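Superoxide dismutase (Candida albicans, PDB 4GUN) probably converts superoxide radicals into hydrogen peroxide and oxygen, using a manganese ion, and so protects the cell from oxidative damage. Local coordinates at residues H174-Q179 and P185-A190. The protein carries 2 engineered substitutions. Numbering follows the deposited sequence.
Engineered in segment 185-190: Pro185 (natural residue Leu). With MN (manganese (II) ion), chain Q.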
# COMPACT_ATOMS: atom_id res chain seq x y z
N HIS A 174 10.49 -17.26 7.09
CA HIS A 174 10.73 -17.97 8.35
C HIS A 174 9.92 -19.25 8.47
O HIS A 174 10.30 -20.14 9.22
CB HIS A 174 10.50 -17.07 9.59
CG HIS A 174 9.07 -16.67 9.86
ND1 HIS A 174 8.70 -15.33 9.94
CD2 HIS A 174 8.00 -17.43 10.17
CE1 HIS A 174 7.41 -15.33 10.24
NE2 HIS A 174 6.95 -16.58 10.38
N ALA A 175 8.79 -19.35 7.73
CA ALA A 175 7.93 -20.53 7.77
C ALA A 175 8.54 -21.78 7.10
O ALA A 175 8.10 -22.92 7.37
CB ALA A 175 6.58 -20.21 7.15
N TYR A 176 9.53 -21.59 6.22
CA TYR A 176 10.12 -22.71 5.48
C TYR A 176 11.63 -22.69 5.32
O TYR A 176 12.22 -23.75 5.06
CB TYR A 176 9.46 -22.78 4.09
CG TYR A 176 9.67 -21.54 3.25
CD1 TYR A 176 10.79 -21.41 2.42
CD2 TYR A 176 8.73 -20.51 3.24
CE1 TYR A 176 11.00 -20.26 1.66
CE2 TYR A 176 8.92 -19.36 2.47
CZ TYR A 176 10.05 -19.25 1.67
OH TYR A 176 10.26 -18.14 0.90
N TYR A 177 12.25 -21.49 5.38
CA TYR A 177 13.68 -21.31 5.12
C TYR A 177 14.69 -22.29 5.68
O TYR A 177 15.58 -22.70 4.93
CB TYR A 177 14.16 -19.87 5.31
CG TYR A 177 15.15 -19.49 4.23
CD1 TYR A 177 16.52 -19.71 4.39
CD2 TYR A 177 14.71 -18.92 3.03
CE1 TYR A 177 17.43 -19.38 3.38
CE2 TYR A 177 15.62 -18.60 2.01
CZ TYR A 177 16.97 -18.84 2.19
OH TYR A 177 17.86 -18.53 1.18
N LEU A 178 14.58 -22.67 6.97
CA LEU A 178 15.56 -23.61 7.53
C LEU A 178 15.57 -24.98 6.83
O LEU A 178 16.64 -25.56 6.66
CB LEU A 178 15.40 -23.76 9.05
CG LEU A 178 15.74 -22.54 9.95
CD1 LEU A 178 15.25 -22.80 11.35
CD2 LEU A 178 17.25 -22.27 10.02
N GLN A 179 14.40 -25.44 6.34
CA GLN A 179 14.28 -26.72 5.65
C GLN A 179 14.43 -26.61 4.15
O GLN A 179 15.14 -27.40 3.55
CB GLN A 179 12.94 -27.42 6.00
CG GLN A 179 12.82 -28.88 5.47
CD GLN A 179 11.57 -29.61 5.94
OE1 GLN A 179 11.08 -29.43 7.07
NE2 GLN A 179 11.04 -30.48 5.10
N PRO A 185 8.44 -23.18 -3.65
CA PRO A 185 7.39 -24.08 -4.19
C PRO A 185 7.36 -25.47 -3.55
O PRO A 185 6.31 -26.10 -3.52
CB PRO A 185 7.75 -24.18 -5.69
CG PRO A 185 8.57 -22.95 -5.97
CD PRO A 185 9.37 -22.77 -4.72
N ASP A 186 8.52 -25.98 -3.06
CA ASP A 186 8.57 -27.32 -2.45
C ASP A 186 7.81 -27.35 -1.13
O ASP A 186 7.09 -28.30 -0.84
CB ASP A 186 10.02 -27.79 -2.28
CG ASP A 186 10.72 -28.17 -3.58
OD1 ASP A 186 10.09 -28.03 -4.65
OD2 ASP A 186 11.86 -28.62 -3.52
N TYR A 187 7.89 -26.28 -0.38
CA TYR A 187 7.17 -26.12 0.87
C TYR A 187 5.67 -26.03 0.57
O TYR A 187 4.90 -26.74 1.21
CB TYR A 187 7.67 -24.87 1.58
CG TYR A 187 6.74 -24.32 2.64
CD1 TYR A 187 6.52 -25.01 3.83
CD2 TYR A 187 6.17 -23.06 2.50
CE1 TYR A 187 5.73 -24.47 4.84
CE2 TYR A 187 5.39 -22.51 3.52
CZ TYR A 187 5.17 -23.22 4.68
OH TYR A 187 4.38 -22.69 5.67
N PHE A 188 5.27 -25.20 -0.42
CA PHE A 188 3.86 -25.09 -0.81
C PHE A 188 3.25 -26.46 -1.17
O PHE A 188 2.19 -26.82 -0.64
CB PHE A 188 3.65 -24.04 -1.92
CG PHE A 188 3.99 -22.63 -1.49
CD1 PHE A 188 3.82 -22.23 -0.16
CD2 PHE A 188 4.46 -21.71 -2.40
CE1 PHE A 188 4.15 -20.94 0.25
CE2 PHE A 188 4.76 -20.41 -2.00
CZ PHE A 188 4.61 -20.04 -0.68
N LYS A 189 3.96 -27.24 -1.99
CA LYS A 189 3.57 -28.59 -2.38
C LYS A 189 3.46 -29.50 -1.12
O LYS A 189 2.41 -30.10 -0.89
CB LYS A 189 4.60 -29.15 -3.40
CG LYS A 189 4.14 -30.40 -4.14
CD LYS A 189 5.11 -30.81 -5.27
CE LYS A 189 4.79 -30.19 -6.61
NZ LYS A 189 3.59 -30.79 -7.27
N ALA A 190 4.50 -29.52 -0.29
CA ALA A 190 4.60 -30.33 0.92
C ALA A 190 3.59 -30.10 2.04
O ALA A 190 3.21 -31.06 2.71
CB ALA A 190 6.01 -30.27 1.47
MN MN Q . 4.88 -17.10 10.47
O HOH W 1 5.64 -23.47 8.35
O HOH W 2 4.22 -15.37 9.36
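Tyr176, the N-cap residue of the short helix 177-180, faces Tyr187 on helix 184-191, their CA atoms 6.4 Å apart, and no direct hydrogen bond joins 174-179 to 185-190. The Tyr187 ring packs against Tyr176 CB, with its hydroxyl end beside Ala175. Over one face of that ring sits Tyr176 CB, 3.4 Å from Tyr187 CG and displaced toward the rim, in a CH-pi contact. The two tyrosine side chains run roughly crosswise. With CG of Tyr176 turned between its own N and carbonyl carbon (chi1 61°), its ring slides past the other instead of covering it. The Tyr176 and Tyr187 ring planes are 28° from parallel, with centroids 5.3 Å apart. Their closest ring atoms are Tyr176 CD2 and Tyr187 CD2, at 3.7 Å. Tyr187 has CG anti to its backbone N (chi1 161°), which carries the phenol away from its helix to Ala175, where Ala175 CB packs 3.6 Å from Tyr187 OH.

That hydroxyl, though buried, is well supplied with polar partners. It hydrogen-bonds to the backbone O of Asp170, whose carboxylate binds the manganese. A water donates to Tyr187 OH at 3.1 Å; the same water donates to Ala175 O at 2.7 Å, bridging the two segments. The methyl of Ala175 also lies close to the side chains of Asp170 and His32. Just before it, His174 NE2 binds manganese at 2.1 Å, while His174 ND1 hydrogen-bonds to Glu173 of the second subunit.

Tyr187 thus joins helix 184-191 to the Ala175-Tyr176 turn that follows ligand His174, and holds Asp170 by its backbone oxygen. This is the second shell of the manganese site, where His32, His80, Asp170, His174 and a water coordinate the ion between the alpha-hairpin and C-terminal domains, as is characteristic of iron/manganese superoxide dismutases.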